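Local coordinates for nitronate monooxygenase family protein (PDB 4QIT) that uses FMN and molecular oxygen to oxidise alkyl nitronates, with the toxin propionate 3-nitronate as its best and presumed physiological substrate, at residues 128-139 against 150-161. The protein carries 1 engineered substitution. Numbering follows the deposited sequence.
Sequences LLEERPAAVSFH and ALQAVGIRVLVC. With FMN (flavin mononucleotide), chain C.
Val-136 and Phe-138 of strand 135-139 pack with Leu-151, Ile-156 and Val-158 in the tight part of this contact, on the sheet face turned to the helices. CG2 of Val-136 meets CG2 of Ile-156 at 3.6 Å. The Phe-138 ring takes Leu-151 CD1 and Val-158 CG1 at its edge, in plane; CZ lies 3.9 Å from that CD1, and Phe-118 meets the same ring. The other methyl of Leu-151, CD2, fits against Leu-128 CB and Leu-129 CD2, tying the two helix ends together. Ile-156 packs against the loop, with CG1 3.4 Å from Pro-133 O. Alongside this packing, five backbone hydrogen bonds join the parallel strands, from Arg-157 N to Ala-134 O through to Cys-161 N to Phe-138 O. On the other face Ser-137 OG rests 3.2 Å from Leu-159 CB and is hydrogen-bonded to Asn-73.

The solvent side is looser. Extended from CG to NE, Arg-132 lays one guanidinium face over Val-154, whose CG1 lies over the centre of the group, 3.6 Å above its plane; NE makes a weak bond to Leu-129 O. Nearby, a water donates to both Ala-134 O and Gly-155 O, and Gly-155, with positive phi, is the C-prime residue of the Schellman motif ending helix 145-153.

At the far strand ends, His-139 ND1 lies 3.6 Å from Cys-161 CB; the histidine belongs to the FMN pocket, and its NE2 bonds Ser-189 O. This right-handed beta-alpha-beta unit belongs to the TIM barrel, whose C-terminal strand ends hold the flavin.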
ATOM      1  N   LEU A 128     -32.922   9.630  -7.589  1.00 17.00           N
ATOM      2  CA  LEU A 128     -31.770  10.241  -8.253  1.00 20.54           C
ATOM      3  C   LEU A 128     -32.112  10.740  -9.658  1.00 18.97           C
ATOM      4  O   LEU A 128     -31.596  11.767 -10.100  1.00 19.68           O
ATOM      5  CB  LEU A 128     -30.589   9.263  -8.300  1.00 16.60           C
ATOM      6  CG  LEU A 128     -29.980   8.858  -6.955  1.00 17.12           C
ATOM      7  CD1 LEU A 128     -28.958   7.747  -7.165  1.00 16.38           C
ATOM      8  CD2 LEU A 128     -29.335  10.054  -6.263  1.00 16.31           C
ATOM      9  N   LEU A 129     -32.980  10.011 -10.358  1.00 19.90           N
ATOM     10  CA  LEU A 129     -33.375  10.395 -11.712  1.00 18.56           C
ATOM     11  C   LEU A 129     -34.199  11.683 -11.684  1.00 20.87           C
ATOM     12  O   LEU A 129     -34.180  12.467 -12.634  1.00 27.35           O
ATOM     13  CB  LEU A 129     -34.149   9.261 -12.395  1.00 20.26           C
ATOM     14  CG  LEU A 129     -33.358   7.978 -12.664  1.00 21.12           C
ATOM     15  CD1 LEU A 129     -34.267   6.916 -13.255  1.00 25.32           C
ATOM     16  CD2 LEU A 129     -32.180   8.240 -13.579  1.00 21.37           C
ATOM     17  N   GLU A 130     -34.901  11.908 -10.578  1.00 21.06           N
ATOM     18  CA  GLU A 130     -35.677  13.133 -10.408  1.00 20.19           C
ATOM     19  C   GLU A 130     -34.786  14.320 -10.038  1.00 23.37           C
ATOM     20  O   GLU A 130     -34.923  15.412 -10.595  1.00 23.55           O
ATOM     21  CB  GLU A 130     -36.738  12.949  -9.323  1.00 20.98           C
ATOM     22  CG  GLU A 130     -37.860  11.980  -9.671  1.00 24.59           C
ATOM     23  CD  GLU A 130     -38.769  11.718  -8.484  1.00 31.40           C
ATOM     24  OE1 GLU A 130     -39.988  11.960  -8.601  1.00 41.44           O
ATOM     25  OE2 GLU A 130     -38.262  11.265  -7.433  1.00 33.00           O
ATOM     26  N   GLU A 131     -33.877  14.108  -9.089  1.00 20.95           N
ATOM     27  CA  GLU A 131     -33.066  15.204  -8.555  1.00 20.49           C
ATOM     28  C   GLU A 131     -31.872  15.571  -9.440  1.00 21.52           C
ATOM     29  O   GLU A 131     -31.418  16.719  -9.426  1.00 19.87           O
ATOM     30  CB  GLU A 131     -32.592  14.882  -7.131  1.00 20.27           C
ATOM     31  CG  GLU A 131     -33.713  14.730  -6.111  1.00 21.45           C
ATOM     32  CD  GLU A 131     -34.629  15.942  -6.036  1.00 21.88           C
ATOM     33  OE1 GLU A 131     -34.126  17.089  -6.008  1.00 23.03           O
ATOM     34  OE2 GLU A 131     -35.862  15.748  -5.993  1.00 24.69           O
ATOM     35  N   ARG A 132     -31.364  14.592 -10.182  1.00 19.00           N
ATOM     36  CA  ARG A 132     -30.268  14.793 -11.133  1.00 21.16           C
ATOM     37  C   ARG A 132     -29.059  15.564 -10.595  1.00 21.99           C
ATOM     38  O   ARG A 132     -28.727  16.640 -11.099  1.00 19.20           O
ATOM     39  CB  ARG A 132     -30.787  15.468 -12.408  1.00 24.69           C
ATOM     40  CG  ARG A 132     -31.954  14.730 -13.039  1.00 24.37           C
ATOM     41  CD  ARG A 132     -32.421  15.374 -14.339  1.00 32.51           C
ATOM     42  NE  ARG A 132     -33.754  14.897 -14.707  1.00 39.58           N
ATOM     43  CZ  ARG A 132     -34.229  14.856 -15.950  1.00 43.03           C
ATOM     44  NH1 ARG A 132     -33.478  15.258 -16.967  1.00 42.12           N
ATOM     45  NH2 ARG A 132     -35.458  14.404 -16.174  1.00 44.13           N
ATOM     46  N   PRO A 133     -28.385  15.013  -9.574  1.00 20.09           N
ATOM     47  CA  PRO A 133     -27.107  15.618  -9.193  1.00 17.21           C
ATOM     48  C   PRO A 133     -26.124  15.453 -10.348  1.00 18.34           C
ATOM     49  O   PRO A 133     -26.296  14.550 -11.166  1.00 16.40           O
ATOM     50  CB  PRO A 133     -26.674  14.783  -7.983  1.00 18.45           C
ATOM     51  CG  PRO A 133     -27.361  13.466  -8.155  1.00 18.39           C
ATOM     52  CD  PRO A 133     -28.671  13.775  -8.828  1.00 18.41           C
ATOM     53  N   ALA A 134     -25.118  16.316 -10.433  1.00 17.46           N
ATOM     54  CA  ALA A 134     -24.173  16.250 -11.542  1.00 16.64           C
ATOM     55  C   ALA A 134     -23.428  14.919 -11.592  1.00 15.44           C
ATOM     56  O   ALA A 134     -23.140  14.398 -12.673  1.00 15.49           O
ATOM     57  CB  ALA A 134     -23.189  17.404 -11.466  1.00 17.19           C
ATOM     58  N   ALA A 135     -23.109  14.368 -10.422  1.00 13.34           N
ATOM     59  CA  ALA A 135     -22.421  13.085 -10.371  1.00 15.66           C
ATOM     60  C   ALA A 135     -23.030  12.153  -9.333  1.00 11.50           C
ATOM     61  O   ALA A 135     -23.457  12.586  -8.258  1.00 11.62           O
ATOM     62  CB  ALA A 135     -20.940  13.284 -10.095  1.00 15.28           C
ATOM     63  N   VAL A 136     -23.093  10.872  -9.677  1.00 11.35           N
ATOM     64  CA  VAL A 136     -23.460   9.832  -8.724  1.00 13.04           C
ATOM     65  C   VAL A 136     -22.332   8.805  -8.674  1.00 12.92           C
ATOM     66  O   VAL A 136     -21.854   8.348  -9.714  1.00 13.03           O
ATOM     67  CB  VAL A 136     -24.794   9.148  -9.097  1.00 13.81           C
ATOM     68  CG1 VAL A 136     -25.037   7.901  -8.227  1.00 13.03           C
ATOM     69  CG2 VAL A 136     -25.954  10.134  -8.969  1.00 15.53           C
ATOM     70  N   SER A 137     -21.878   8.471  -7.466  1.00 12.66           N
ATOM     71  CA  SER A 137     -20.780   7.530  -7.296  1.00 11.87           C
ATOM     72  C   SER A 137     -21.217   6.299  -6.506  1.00 10.15           C
ATOM     73  O   SER A 137     -22.138   6.373  -5.684  1.00 12.38           O
ATOM     74  CB  SER A 137     -19.609   8.214  -6.584  1.00 14.72           C
ATOM     75  OG  SER A 137     -18.948   9.123  -7.440  1.00 29.72           O
ATOM     76  N   PHE A 138     -20.536   5.181  -6.749  1.00 10.10           N
ATOM     77  CA  PHE A 138     -20.855   3.922  -6.093  1.00 10.87           C
ATOM     78  C   PHE A 138     -19.624   3.298  -5.467  1.00 10.34           C
ATOM     79  O   PHE A 138     -18.525   3.355  -6.040  1.00 12.40           O
ATOM     80  CB  PHE A 138     -21.491   2.942  -7.089  1.00 10.50           C
ATOM     81  CG  PHE A 138     -22.796   3.431  -7.637  1.00 10.67           C
ATOM     82  CD1 PHE A 138     -23.949   3.324  -6.886  1.00 12.53           C
ATOM     83  CD2 PHE A 138     -22.863   4.022  -8.893  1.00 12.46           C
ATOM     84  CE1 PHE A 138     -25.175   3.785  -7.372  1.00 13.09           C
ATOM     85  CE2 PHE A 138     -24.086   4.485  -9.397  1.00 14.00           C
ATOM     86  CZ  PHE A 138     -25.239   4.372  -8.633  1.00 11.91           C
ATOM     87  N   HIS A 139     -19.820   2.700  -4.294  1.00  9.76           N
ATOM     88  CA  HIS A 139     -18.755   2.067  -3.519  1.00 10.39           C
ATOM     89  C   HIS A 139     -19.142   0.618  -3.268  1.00 11.85           C
ATOM     90  O   HIS A 139     -20.313   0.332  -3.014  1.00 13.02           O
ATOM     91  CB  HIS A 139     -18.599   2.775  -2.171  1.00 12.26           C
ATOM     92  CG  HIS A 139     -17.238   2.636  -1.565  1.00 11.35           C
ATOM     93  ND1 HIS A 139     -16.095   3.086  -2.196  1.00 13.64           N
ATOM     94  CD2 HIS A 139     -16.831   2.113  -0.385  1.00 14.61           C
ATOM     95  CE1 HIS A 139     -15.049   2.842  -1.437  1.00 15.66           C
ATOM     96  NE2 HIS A 139     -15.465   2.245  -0.328  1.00 12.06           N
ATOM     97  N   ALA A 150     -29.481   4.529 -17.181  1.00 18.22           N
ATOM     98  CA  ALA A 150     -30.635   5.339 -16.811  1.00 20.53           C
ATOM     99  C   ALA A 150     -30.207   6.669 -16.185  1.00 24.25           C
ATOM    100  O   ALA A 150     -30.787   7.717 -16.480  1.00 23.27           O
ATOM    101  CB  ALA A 150     -31.539   4.570 -15.874  1.00 24.73           C
ATOM    102  N   LEU A 151     -29.196   6.621 -15.318  1.00 19.25           N
ATOM    103  CA  LEU A 151     -28.654   7.835 -14.713  1.00 18.83           C
ATOM    104  C   LEU A 151     -28.024   8.735 -15.770  1.00 19.84           C
ATOM    105  O   LEU A 151     -28.221   9.953 -15.773  1.00 20.29           O
ATOM    106  CB  LEU A 151     -27.613   7.475 -13.644  1.00 20.05           C
ATOM    107  CG  LEU A 151     -28.147   6.758 -12.405  1.00 13.48           C
ATOM    108  CD1 LEU A 151     -27.026   6.043 -11.654  1.00 18.38           C
ATOM    109  CD2 LEU A 151     -28.843   7.741 -11.483  1.00 15.86           C
ATOM    110  N   GLN A 152     -27.269   8.130 -16.677  1.00 19.10           N
ATOM    111  CA  GLN A 152     -26.588   8.877 -17.723  1.00 19.19           C
ATOM    112  C   GLN A 152     -27.587   9.520 -18.687  1.00 22.69           C
ATOM    113  O   GLN A 152     -27.328  10.588 -19.240  1.00 24.17           O
ATOM    114  CB  GLN A 152     -25.596   7.969 -18.455  1.00 18.93           C
ATOM    115  CG  GLN A 152     -24.378   7.598 -17.586  1.00 18.26           C
ATOM    116  CD  GLN A 152     -23.575   6.427 -18.126  1.00 22.41           C
ATOM    117  OE1 GLN A 152     -24.122   5.509 -18.745  1.00 21.93           O
ATOM    118  NE2 GLN A 152     -22.267   6.441 -17.875  1.00 19.48           N
ATOM    119  N   ALA A 153     -28.738   8.874 -18.851  1.00 22.26           N
ATOM    120  CA  ALA A 153     -29.775   9.358 -19.761  1.00 25.24           C
ATOM    121  C   ALA A 153     -30.316  10.730 -19.355  1.00 27.10           C
ATOM    122  O   ALA A 153     -30.794  11.490 -20.203  1.00 26.91           O
ATOM    123  CB  ALA A 153     -30.910   8.338 -19.854  1.00 23.89           C
ATOM    124  N   VAL A 154     -30.252  11.047 -18.063  1.00 22.26           N
ATOM    125  CA  VAL A 154     -30.694  12.354 -17.587  1.00 24.93           C
ATOM    126  C   VAL A 154     -29.503  13.270 -17.279  1.00 22.01           C
ATOM    127  O   VAL A 154     -29.645  14.277 -16.578  1.00 28.40           O
ATOM    128  CB  VAL A 154     -31.644  12.249 -16.369  1.00 26.94           C
ATOM    129  CG1 VAL A 154     -32.931  11.532 -16.756  1.00 30.63           C
ATOM    130  CG2 VAL A 154     -30.969  11.534 -15.217  1.00 23.73           C
ATOM    131  N   GLY A 155     -28.335  12.912 -17.805  1.00 22.76           N
ATOM    132  CA  GLY A 155     -27.181  13.793 -17.768  1.00 21.86           C
ATOM    133  C   GLY A 155     -26.203  13.581 -16.629  1.00 24.31           C
ATOM    134  O   GLY A 155     -25.180  14.263 -16.559  1.00 24.99           O
ATOM    135  N   ILE A 156     -26.506  12.637 -15.743  1.00 21.69           N
ATOM    136  CA  ILE A 156     -25.648  12.361 -14.587  1.00 20.29           C
ATOM    137  C   ILE A 156     -24.351  11.645 -14.990  1.00 18.26           C
ATOM    138  O   ILE A 156     -24.374  10.698 -15.783  1.00 18.07           O
ATOM    139  CB  ILE A 156     -26.401  11.499 -13.549  1.00 17.51           C
ATOM    140  CG1 ILE A 156     -27.701  12.185 -13.120  1.00 20.33           C
ATOM    141  CG2 ILE A 156     -25.502  11.180 -12.348  1.00 16.11           C
ATOM    142  CD1 ILE A 156     -28.659  11.281 -12.373  1.00 17.81           C
ATOM    143  N   ARG A 157     -23.215  12.104 -14.456  1.00 15.41           N
ATOM    144  CA  ARG A 157     -21.952  11.387 -14.628  1.00 14.80           C
ATOM    145  C   ARG A 157     -21.830  10.325 -13.539  1.00 14.44           C
ATOM    146  O   ARG A 157     -22.110  10.607 -12.378  1.00 16.73           O
ATOM    147  CB  ARG A 157     -20.757  12.338 -14.538  1.00 15.76           C
ATOM    148  CG  ARG A 157     -20.813  13.517 -15.496  1.00 15.87           C
ATOM    149  CD  ARG A 157     -20.894  13.068 -16.936  1.00 20.64           C
ATOM    150  NE  ARG A 157     -20.714  14.196 -17.843  1.00 21.88           N
ATOM    151  CZ  ARG A 157     -21.071  14.190 -19.123  1.00 25.81           C
ATOM    152  NH1 ARG A 157     -21.644  13.116 -19.650  1.00 28.61           N
ATOM    153  NH2 ARG A 157     -20.859  15.262 -19.875  1.00 25.41           N
ATOM    154  N   VAL A 158     -21.415   9.116 -13.913  1.00 12.18           N
ATOM    155  CA  VAL A 158     -21.369   7.999 -12.964  1.00 12.74           C
ATOM    156  C   VAL A 158     -19.939   7.545 -12.686  1.00 13.65           C
ATOM    157  O   VAL A 158     -19.184   7.208 -13.612  1.00 13.37           O
ATOM    158  CB  VAL A 158     -22.191   6.791 -13.459  1.00 13.32           C
ATOM    159  CG1 VAL A 158     -22.039   5.603 -12.501  1.00 13.07           C
ATOM    160  CG2 VAL A 158     -23.668   7.175 -13.614  1.00 14.37           C
ATOM    161  N   LEU A 159     -19.568   7.543 -11.405  1.00 11.78           N
ATOM    162  CA  LEU A 159     -18.247   7.072 -10.989  1.00 11.21           C
ATOM    163  C   LEU A 159     -18.408   5.800 -10.161  1.00 10.68           C
ATOM    164  O   LEU A 159     -19.384   5.659  -9.421  1.00 11.53           O
ATOM    165  CB  LEU A 159     -17.537   8.112 -10.120  1.00 11.65           C
ATOM    166  CG  LEU A 159     -17.392   9.566 -10.575  1.00 18.34           C
ATOM    167  CD1 LEU A 159     -16.178  10.191  -9.897  1.00 20.90           C
ATOM    168  CD2 LEU A 159     -17.293   9.712 -12.074  1.00 24.10           C
ATOM    169  N   VAL A 160     -17.445   4.887 -10.268  1.00 10.55           N
ATOM    170  CA  VAL A 160     -17.418   3.713  -9.399  1.00 11.32           C
ATOM    171  C   VAL A 160     -16.004   3.487  -8.882  1.00  8.24           C
ATOM    172  O   VAL A 160     -15.035   3.606  -9.632  1.00 10.52           O
ATOM    173  CB  VAL A 160     -17.909   2.429 -10.129  1.00 12.48           C
ATOM    174  CG1 VAL A 160     -17.982   1.252  -9.153  1.00 11.91           C
ATOM    175  CG2 VAL A 160     -19.272   2.638 -10.770  1.00 13.77           C
ATOM    176  N   CYS A 161     -15.884   3.175  -7.597  1.00 10.68           N
ATOM    177  CA  CYS A 161     -14.593   2.870  -7.003  1.00 11.11           C
ATOM    178  C   CYS A 161     -14.133   1.448  -7.337  1.00 10.66           C
ATOM    179  O   CYS A 161     -14.942   0.501  -7.342  1.00 11.57           O
ATOM    180  CB  CYS A 161     -14.701   3.028  -5.491  1.00 10.46           C
ATOM    181  SG  CYS A 161     -13.198   2.659  -4.607  1.00 13.67           S
TER
HETATM  182  N1  FMN C 401     -16.034   6.197   0.358  1.00 26.23           N
HETATM  183  C2  FMN C 401     -17.339   5.937  -0.038  1.00 22.75           C
HETATM  184  O2  FMN C 401     -17.540   5.472  -1.153  1.00 31.43           O
HETATM  185  N3  FMN C 401     -18.410   6.217   0.780  1.00 21.59           N
HETATM  186  C4  FMN C 401     -18.168   6.738   2.033  1.00 21.28           C
HETATM  187  O4  FMN C 401     -19.090   6.991   2.804  1.00 20.96           O
HETATM  188  C4A FMN C 401     -16.869   6.988   2.437  1.00 27.42           C
HETATM  189  N5  FMN C 401     -16.666   7.503   3.690  1.00 27.68           N
HETATM  190  C5A FMN C 401     -15.395   7.788   4.128  1.00 23.83           C
HETATM  191  C6  FMN C 401     -15.241   8.323   5.400  1.00 22.71           C
HETATM  192  C7  FMN C 401     -13.987   8.638   5.881  1.00 21.93           C
HETATM  193  C7M FMN C 401     -13.905   9.235   7.257  1.00 23.97           C
HETATM  194  C8  FMN C 401     -12.864   8.393   5.091  1.00 21.00           C
HETATM  195  C8M FMN C 401     -11.491   8.712   5.611  1.00 22.62           C
HETATM  196  C9  FMN C 401     -13.024   7.848   3.812  1.00 23.22           C
HETATM  197  C9A FMN C 401     -14.297   7.544   3.316  1.00 24.50           C
HETATM  198  N10 FMN C 401     -14.492   7.007   2.042  1.00 25.57           N
HETATM  199  C10 FMN C 401     -15.786   6.724   1.609  1.00 24.26           C
HETATM  200  C1' FMN C 401     -13.312   6.703   1.155  1.00 23.08           C
HETATM  201  C2' FMN C 401     -12.974   7.833   0.197  1.00 23.73           C
HETATM  202  O2' FMN C 401     -13.909   7.851  -0.850  1.00 23.23           O
HETATM  203  C3' FMN C 401     -11.593   7.638  -0.414  1.00 20.65           C
HETATM  204  O3' FMN C 401     -11.398   6.317  -0.873  1.00 19.08           O
HETATM  205  C4' FMN C 401     -10.570   7.908   0.665  1.00 18.01           C
HETATM  206  O4' FMN C 401     -11.028   8.957   1.499  1.00 20.42           O
HETATM  207  C5' FMN C 401      -9.272   8.342   0.006  1.00 17.85           C
HETATM  208  O5' FMN C 401      -8.303   8.184   0.997  1.00 10.56           O
HETATM  209  P   FMN C 401      -7.698   9.431   1.778  1.00  7.93           P
HETATM  210  O1P FMN C 401      -7.878  10.677   0.952  1.00 10.49           O
HETATM  211  O2P FMN C 401      -6.265   9.102   2.062  1.00  8.78           O
HETATM  212  O3P FMN C 401      -8.506   9.532   3.029  1.00 10.36           O
HETATM  213  O   HOH W   1     -23.460  15.803 -14.958  1.00 21.84           O